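Local coordinates for thiosulfate sulfurtransferase RDL2, mitochondrial (Saccharomyces cerevisiae, PDB 6K6R), which catalyses the transfer of sulfane sulfur from thiosulfate to cyanide in mitochondria, yielding thiocyanate and sulfite, at residues L50-R55 / T67-P72; V54-E59 / V73-G78. One frame throughout, in Å; residues are numbered along the deposited sequence.

Contact 1: residues L50-R55 / T67-P72; sequences LLVDVR and TTINIP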
ATOM      1  N   LEU A  50       0.163   6.183  -4.187  1.00 30.57           N
ATOM      2  CA  LEU A  50       1.137   5.516  -3.334  1.00 24.63           C
ATOM      3  C   LEU A  50       0.783   4.041  -3.241  1.00 23.62           C
ATOM      4  O   LEU A  50      -0.355   3.695  -2.912  1.00 26.12           O
ATOM      5  CB  LEU A  50       1.170   6.134  -1.931  1.00 19.92           C
ATOM      6  CG  LEU A  50       1.887   7.474  -1.763  1.00 29.25           C
ATOM      7  CD1 LEU A  50       1.314   8.230  -0.576  1.00 24.89           C
ATOM      8  CD2 LEU A  50       3.382   7.266  -1.596  1.00 24.83           C
ATOM      9  N   LEU A  51       1.754   3.178  -3.527  1.00 16.48           N
ATOM     10  CA  LEU A  51       1.576   1.738  -3.395  1.00 21.64           C
ATOM     11  C   LEU A  51       1.938   1.329  -1.972  1.00 24.14           C
ATOM     12  O   LEU A  51       3.086   1.493  -1.546  1.00 24.50           O
ATOM     13  CB  LEU A  51       2.432   0.993  -4.417  1.00 24.77           C
ATOM     14  CG  LEU A  51       2.056   1.247  -5.878  1.00 24.47           C
ATOM     15  CD1 LEU A  51       3.275   1.140  -6.781  1.00 24.95           C
ATOM     16  CD2 LEU A  51       0.967   0.286  -6.326  1.00 17.01           C
ATOM     17  N   VAL A  52       0.961   0.799  -1.239  1.00 18.42           N
ATOM     18  CA  VAL A  52       1.106   0.499   0.181  1.00 20.37           C
ATOM     19  C   VAL A  52       1.244  -1.007   0.352  1.00 15.91           C
ATOM     20  O   VAL A  52       0.340  -1.769  -0.015  1.00 20.14           O
ATOM     21  CB  VAL A  52      -0.080   1.035   0.996  1.00 22.82           C
ATOM     22  CG1 VAL A  52       0.025   0.580   2.445  1.00 30.90           C
ATOM     23  CG2 VAL A  52      -0.139   2.552   0.912  1.00 14.24           C
ATOM     24  N   ASP A  53       2.373  -1.434   0.912  1.00 29.28           N
ATOM     25  CA  ASP A  53       2.597  -2.830   1.267  1.00 25.22           C
ATOM     26  C   ASP A  53       2.170  -3.032   2.717  1.00 18.07           C
ATOM     27  O   ASP A  53       2.697  -2.374   3.621  1.00 25.79           O
ATOM     28  CB  ASP A  53       4.065  -3.209   1.073  1.00 25.38           C
ATOM     29  CG  ASP A  53       4.308  -4.710   1.151  1.00 32.64           C
ATOM     30  OD1 ASP A  53       3.481  -5.434   1.746  1.00 34.25           O
ATOM     31  OD2 ASP A  53       5.336  -5.168   0.611  1.00 38.41           O
ATOM     32  N   VAL A  54       1.216  -3.939   2.937  1.00 20.36           N
ATOM     33  CA  VAL A  54       0.658  -4.157   4.265  1.00 27.14           C
ATOM     34  C   VAL A  54       1.216  -5.401   4.937  1.00 29.68           C
ATOM     35  O   VAL A  54       0.774  -5.749   6.041  1.00 23.16           O
ATOM     36  CB  VAL A  54      -0.881  -4.222   4.210  1.00 17.82           C
ATOM     37  CG1 VAL A  54      -1.429  -2.965   3.560  1.00 20.63           C
ATOM     38  CG2 VAL A  54      -1.334  -5.460   3.455  1.00 20.62           C
ATOM     39  N   ARG A  55       2.174  -6.080   4.312  1.00 29.80           N
ATOM     40  CA  ARG A  55       2.808  -7.223   4.946  1.00 25.49           C
ATOM     41  C   ARG A  55       3.629  -6.774   6.152  1.00 28.12           C
ATOM     42  O   ARG A  55       3.891  -5.586   6.361  1.00 26.74           O
ATOM     43  CB  ARG A  55       3.706  -7.964   3.956  1.00 29.07           C
ATOM     44  CG  ARG A  55       2.971  -8.692   2.848  1.00 25.91           C
ATOM     45  CD  ARG A  55       3.956  -9.183   1.804  1.00 23.01           C
ATOM     46  NE  ARG A  55       4.901  -8.133   1.436  1.00 26.82           N
ATOM     47  CZ  ARG A  55       6.077  -8.353   0.859  1.00 27.75           C
ATOM     48  NH1 ARG A  55       6.460  -9.592   0.582  1.00 32.57           N
ATOM     49  NH2 ARG A  55       6.872  -7.334   0.560  1.00 28.53           N
ATOM     50  N   THR A  67       9.476   1.430  -4.723  1.00 23.64           N
ATOM     51  CA  THR A  67       8.629   2.613  -4.570  1.00 24.90           C
ATOM     52  C   THR A  67       7.470   2.407  -3.601  1.00 28.19           C
ATOM     53  O   THR A  67       6.649   3.317  -3.443  1.00 27.29           O
ATOM     54  CB  THR A  67       8.060   3.125  -5.903  1.00 32.94           C
ATOM     55  OG1 THR A  67       7.079   2.202  -6.397  1.00 37.79           O
ATOM     56  CG2 THR A  67       9.169   3.293  -6.935  1.00 37.30           C
ATOM     57  N   THR A  68       7.375   1.257  -2.938  1.00 20.77           N
ATOM     58  CA  THR A  68       6.297   1.042  -1.986  1.00 29.78           C
ATOM     59  C   THR A  68       6.663   1.594  -0.613  1.00 29.16           C
ATOM     60  O   THR A  68       7.837   1.763  -0.269  1.00 33.90           O
ATOM     61  CB  THR A  68       5.965  -0.445  -1.853  1.00 24.67           C
ATOM     62  OG1 THR A  68       7.167  -1.189  -1.613  1.00 22.86           O
ATOM     63  CG2 THR A  68       5.300  -0.955  -3.108  1.00 26.48           C
ATOM     64  N   ILE A  69       5.631   1.875   0.177  1.00 30.48           N
ATOM     65  CA  ILE A  69       5.770   2.168   1.598  1.00 19.81           C
ATOM     66  C   ILE A  69       5.161   1.008   2.371  1.00 27.55           C
ATOM     67  O   ILE A  69       4.172   0.410   1.931  1.00 26.35           O
ATOM     68  CB  ILE A  69       5.102   3.505   1.980  1.00 31.03           C
ATOM     69  CG1 ILE A  69       3.605   3.480   1.666  1.00 28.96           C
ATOM     70  CG2 ILE A  69       5.780   4.664   1.261  1.00 31.24           C
ATOM     71  CD1 ILE A  69       2.840   4.656   2.241  1.00 26.37           C
ATOM     72  N   ASN A  70       5.764   0.674   3.511  1.00 34.20           N
ATOM     73  CA  ASN A  70       5.348  -0.473   4.309  1.00 26.16           C
ATOM     74  C   ASN A  70       4.536   0.023   5.499  1.00 22.41           C
ATOM     75  O   ASN A  70       5.066   0.708   6.381  1.00 26.20           O
ATOM     76  CB  ASN A  70       6.557  -1.285   4.769  1.00 19.47           C
ATOM     77  CG  ASN A  70       6.166  -2.514   5.572  1.00 28.73           C
ATOM     78  OD1 ASN A  70       6.924  -2.981   6.419  1.00 39.20           O
ATOM     79  ND2 ASN A  70       4.978  -3.048   5.301  1.00 25.50           N
ATOM     80  N   ILE A  71       3.252  -0.316   5.516  1.00 31.85           N
ATOM     81  CA  ILE A  71       2.381  -0.042   6.655  1.00 33.80           C
ATOM     82  C   ILE A  71       1.745  -1.364   7.070  1.00 27.66           C
ATOM     83  O   ILE A  71       0.706  -1.751   6.516  1.00 28.85           O
ATOM     84  CB  ILE A  71       1.325   1.021   6.319  1.00 26.09           C
ATOM     85  CG1 ILE A  71       1.999   2.319   5.865  1.00 27.58           C
ATOM     86  CG2 ILE A  71       0.432   1.288   7.519  1.00 19.88           C
ATOM     87  CD1 ILE A  71       1.039   3.477   5.688  1.00 36.05           C
ATOM     88  N   PRO A  72       2.332  -2.088   8.023  1.00 33.22           N
ATOM     89  CA  PRO A  72       1.825  -3.428   8.351  1.00 30.32           C
ATOM     90  C   PRO A  72       0.482  -3.350   9.065  1.00 27.56           C
ATOM     91  O   PRO A  72       0.340  -2.667  10.081  1.00 27.31           O
ATOM     92  CB  PRO A  72       2.918  -4.013   9.251  1.00 21.73           C
ATOM     93  CG  PRO A  72       3.590  -2.827   9.853  1.00 23.20           C
ATOM     94  CD  PRO A  72       3.477  -1.698   8.864  1.00 24.80           C
TER
HETATM   95  O   HOH W   1       4.409   4.257  -4.104  1.00 27.89           O
HETATM   96  O   HOH W   2       6.809  -3.927  -0.931  1.00 31.77           O

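Contact 2: residues V54-E59 / V73-G78; sequences VREPKE and VNSAPG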
ATOM      1  N   VAL A  54       1.216  -3.939   2.937  1.00 20.36           N
ATOM      2  CA  VAL A  54       0.658  -4.157   4.265  1.00 27.14           C
ATOM      3  C   VAL A  54       1.216  -5.401   4.937  1.00 29.68           C
ATOM      4  O   VAL A  54       0.774  -5.749   6.041  1.00 23.16           O
ATOM      5  CB  VAL A  54      -0.881  -4.222   4.210  1.00 17.82           C
ATOM      6  CG1 VAL A  54      -1.429  -2.965   3.560  1.00 20.63           C
ATOM      7  CG2 VAL A  54      -1.334  -5.460   3.455  1.00 20.62           C
ATOM      8  N   ARG A  55       2.174  -6.080   4.312  1.00 29.80           N
ATOM      9  CA  ARG A  55       2.808  -7.223   4.946  1.00 25.49           C
ATOM     10  C   ARG A  55       3.629  -6.774   6.152  1.00 28.12           C
ATOM     11  O   ARG A  55       3.891  -5.586   6.361  1.00 26.74           O
ATOM     12  CB  ARG A  55       3.706  -7.964   3.956  1.00 29.07           C
ATOM     13  CG  ARG A  55       2.971  -8.692   2.848  1.00 25.91           C
ATOM     14  CD  ARG A  55       3.956  -9.183   1.804  1.00 23.01           C
ATOM     15  NE  ARG A  55       4.901  -8.133   1.436  1.00 26.82           N
ATOM     16  CZ  ARG A  55       6.077  -8.353   0.859  1.00 27.75           C
ATOM     17  NH1 ARG A  55       6.460  -9.592   0.582  1.00 32.57           N
ATOM     18  NH2 ARG A  55       6.872  -7.334   0.560  1.00 28.53           N
ATOM     19  N   GLU A  56       4.037  -7.751   6.955  1.00 31.21           N
ATOM     20  CA  GLU A  56       4.920  -7.466   8.069  1.00 35.10           C
ATOM     21  C   GLU A  56       6.330  -7.184   7.555  1.00 33.33           C
ATOM     22  O   GLU A  56       6.750  -7.746   6.539  1.00 39.10           O
ATOM     23  CB  GLU A  56       4.941  -8.638   9.046  1.00 26.15           C
ATOM     24  CG  GLU A  56       3.674  -8.769   9.871  1.00 20.08           C
ATOM     25  CD  GLU A  56       3.310  -7.479  10.582  1.00 28.64           C
ATOM     26  OE1 GLU A  56       4.210  -6.859  11.185  1.00 33.79           O
ATOM     27  OE2 GLU A  56       2.127  -7.082  10.536  1.00 28.17           O
ATOM     28  N   PRO A  57       7.076  -6.305   8.230  1.00 32.25           N
ATOM     29  CA  PRO A  57       8.459  -6.036   7.798  1.00 35.68           C
ATOM     30  C   PRO A  57       9.298  -7.293   7.685  1.00 35.87           C
ATOM     31  O   PRO A  57      10.266  -7.324   6.913  1.00 30.28           O
ATOM     32  CB  PRO A  57       8.991  -5.098   8.890  1.00 26.47           C
ATOM     33  CG  PRO A  57       7.780  -4.481   9.489  1.00 23.50           C
ATOM     34  CD  PRO A  57       6.702  -5.518   9.416  1.00 26.33           C
ATOM     35  N   LYS A  58       8.943  -8.340   8.435  1.00 40.46           N
ATOM     36  CA  LYS A  58       9.642  -9.613   8.317  1.00 38.28           C
ATOM     37  C   LYS A  58       9.500 -10.192   6.912  1.00 44.08           C
ATOM     38  O   LYS A  58      10.457 -10.756   6.368  1.00 42.16           O
ATOM     39  CB  LYS A  58       9.135 -10.602   9.380  1.00 40.78           C
ATOM     40  CG  LYS A  58       9.054 -10.061  10.832  1.00 60.54           C
ATOM     41  CD  LYS A  58       7.789  -9.245  11.115  1.00 48.59           C
ATOM     42  CE  LYS A  58       8.020  -8.202  12.204  1.00 43.74           C
ATOM     43  NZ  LYS A  58       6.874  -7.253  12.327  1.00 40.33           N
ATOM     44  N   GLU A  59       8.323 -10.044   6.299  1.00 40.74           N
ATOM     45  CA  GLU A  59       8.127 -10.533   4.938  1.00 27.02           C
ATOM     46  C   GLU A  59       8.726  -9.597   3.895  1.00 33.26           C
ATOM     47  O   GLU A  59       9.145 -10.055   2.825  1.00 34.71           O
ATOM     48  CB  GLU A  59       6.636 -10.730   4.656  1.00 35.21           C
ATOM     49  CG  GLU A  59       5.915 -11.565   5.696  1.00 35.10           C
ATOM     50  CD  GLU A  59       4.409 -11.463   5.578  1.00 43.75           C
ATOM     51  OE1 GLU A  59       3.785 -10.819   6.448  1.00 32.58           O
ATOM     52  OE2 GLU A  59       3.851 -12.026   4.611  1.00 30.93           O
ATOM     53  N   VAL A  73      -0.505  -4.062   8.521  1.00 30.46           N
ATOM     54  CA  VAL A  73      -1.861  -3.984   9.052  1.00 27.67           C
ATOM     55  C   VAL A  73      -2.000  -4.817  10.323  1.00 26.10           C
ATOM     56  O   VAL A  73      -2.682  -4.412  11.270  1.00 24.33           O
ATOM     57  CB  VAL A  73      -2.876  -4.403   7.970  1.00 21.99           C
ATOM     58  CG1 VAL A  73      -2.499  -5.748   7.364  1.00 18.57           C
ATOM     59  CG2 VAL A  73      -4.288  -4.436   8.535  1.00 18.35           C
ATOM     60  N   ASN A  74      -1.351  -5.984  10.373  1.00 23.93           N
ATOM     61  CA  ASN A  74      -1.420  -6.818  11.569  1.00 33.75           C
ATOM     62  C   ASN A  74      -0.741  -6.139  12.752  1.00 30.69           C
ATOM     63  O   ASN A  74      -1.290  -6.101  13.859  1.00 37.41           O
ATOM     64  CB  ASN A  74      -0.785  -8.183  11.300  1.00 30.82           C
ATOM     65  CG  ASN A  74      -1.690  -9.104  10.509  1.00 37.95           C
ATOM     66  OD1 ASN A  74      -2.897  -8.881  10.416  1.00 44.74           O
ATOM     67  ND2 ASN A  74      -1.108 -10.148   9.931  1.00 33.56           N
ATOM     68  N   SER A  75       0.458  -5.593  12.537  1.00 38.75           N
ATOM     69  CA  SER A  75       1.196  -4.971  13.632  1.00 30.46           C
ATOM     70  C   SER A  75       0.562  -3.649  14.048  1.00 36.70           C
ATOM     71  O   SER A  75       0.296  -3.424  15.234  1.00 32.92           O
ATOM     72  CB  SER A  75       2.658  -4.765  13.233  1.00 26.22           C
ATOM     73  OG  SER A  75       3.351  -6.000  13.184  1.00 35.16           O
ATOM     74  N   ALA A  76       0.315  -2.759  13.087  1.00 34.43           N
ATOM     75  CA  ALA A  76      -0.183  -1.410  13.363  1.00 31.59           C
ATOM     76  C   ALA A  76      -1.408  -1.125  12.505  1.00 29.00           C
ATOM     77  O   ALA A  76      -1.318  -0.433  11.482  1.00 36.51           O
ATOM     78  CB  ALA A  76       0.906  -0.364  13.123  1.00 33.11           C
ATOM     79  N   PRO A  77      -2.578  -1.638  12.898  1.00 26.31           N
ATOM     80  CA  PRO A  77      -3.802  -1.336  12.138  1.00 25.43           C
ATOM     81  C   PRO A  77      -4.261   0.106  12.275  1.00 24.27           C
ATOM     82  O   PRO A  77      -4.936   0.608  11.370  1.00 28.03           O
ATOM     83  CB  PRO A  77      -4.832  -2.309  12.724  1.00 23.11           C
ATOM     84  CG  PRO A  77      -4.324  -2.615  14.093  1.00 28.96           C
ATOM     85  CD  PRO A  77      -2.827  -2.571  14.009  1.00 31.34           C
ATOM     86  N   GLY A  78      -3.919   0.787  13.366  1.00 23.87           N
ATOM     87  CA  GLY A  78      -4.270   2.185  13.520  1.00 15.67           C
ATOM     88  C   GLY A  78      -3.174   3.125  13.060  1.00 20.85           C
ATOM     89  O   GLY A  78      -3.131   4.286  13.475  1.00 27.49           O
TER
HETATM   90  O   HOH W   3       0.327  -7.658   8.282  1.00 24.46           O

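Contact 1: residues L50-R55 / T67-P72
Ile69, Leu51 and Asp53 bury the most surface here, where 67-72 pairs in parallel with 50-55 at the edge of the rhodanese sheet. Ile69 takes both backbone bonds of its bridge: its N donates to Leu51 O (3.1 Å), and its O receives Asp53 N (2.8 Å). Its side chain turns to the face carrying Val52, where CD1 lies 3.9 Å from Val52 CG2, a branched pair well suited to a strand. Leu51 packs on the other face, its CB against Thr68 CG2 (3.7 Å), while Thr68 OG1 bonds to Met65 O. Asp53 O accepts two donors, Ile71 N (2.9 Å) and Asn70 ND2 (2.9 Å), the latter from above the carbonyl plane. With CG anti to the backbone N (chi1 -178°), Asn70 also brings ND2 to Arg55 O (3.0 Å), both acceptors lying close to its amide plane. A leucine in its place would probably leave Arg55 O without this donor and Asp53 O with Ile71 N alone, loosening the turn after the strand. Asp53 OD1 closes an Asx turn onto Arg55 N, and Arg55 grips the carboxylate side-on through NE and NH2. Buried Asp53 thus has carboxylate and carbonyl both paired as sheet gives way to loop.

Contact 2: residues V54-E59 / V73-G78
Glu56 and Ser75 form the polar part of this contact. The Glu56 chain is bent at chi2 (-53°), which swings its carboxylate across to the loop, where each oxygen finds a partner in Ser75. Ser75 OG donates to Glu56 OE1; the modelled separation is very short and its exact length doubtful. The backbone N of Ser75 makes a weak bond to Glu56 OE2 (3.0 Å, 133° at the hydrogen). A serine's small size and hydroxyl suit this double role.

The salt bridge of Glu56 is made within 54-59. Lys58 NZ reaches Glu56 OE1 at 2.9 Å on the anti lone pair of OE1, so OE1 serves both the ammonium and the Ser75 hydroxyl. The positive charge would probably favour the ionised acid.

Main-chain and water bonds tie the two segments together further in. Val73 N donates to Val54 O over 3.3 Å. A water donates to Val54 O, donates again to Glu56 OE2 at 2.9 Å, and accepts from Asn74 N.

The apolar share is small: Val73 CG1 lies 3.9 Å from Val54 CB, and two compact branched side chains fit this buried end.

Glu56 is also the N-cap residue of helix 57-60: its O accepts from Glu59 N (2.8 Å). Its own N donates to Glu59 OE1 (3.1 Å), the reciprocal half of a capping box; the Glu56 side chain, turned to Ser75, supplies no cap. Pro57 has no N-H to donate, which costs nothing at the first helical position, where no earlier carbonyl awaits one. Glu59 OE1 also pairs with Arg111 of helix 111-121. Arg111 touches Val73 and Asn74 too, and Ala115 of the same helix touches Val54. The contact therefore joins the start of helix 57-60 to the loop leaving strand 69-70, beside helix 111-121.

In the fold
Contacts 1 and 2 have centres about 9 Å apart and share Val54 and Arg55. Along the chain the order is strand 49-53, helix 57-60, strand 69-70 and then the loop 73-78, so contact 1 joins the two strands of a beta-alpha-beta unit and contact 2 follows just past the strand ends, with one backbone bond carrying on. Where they meet, Pro72 CB packs on Glu56 OE2 at 3.4 Å and Asn70 OD1 on Pro57 CG at 3.5 Å. Contact 1 lies near the chain centre and contact 2 about 11 Å from it. Contact 2 touches helix 111-121 through Val54, Val73 and Asn74, and the shared Arg55 touches Ala107, next to the persulfide-bearing Cys106.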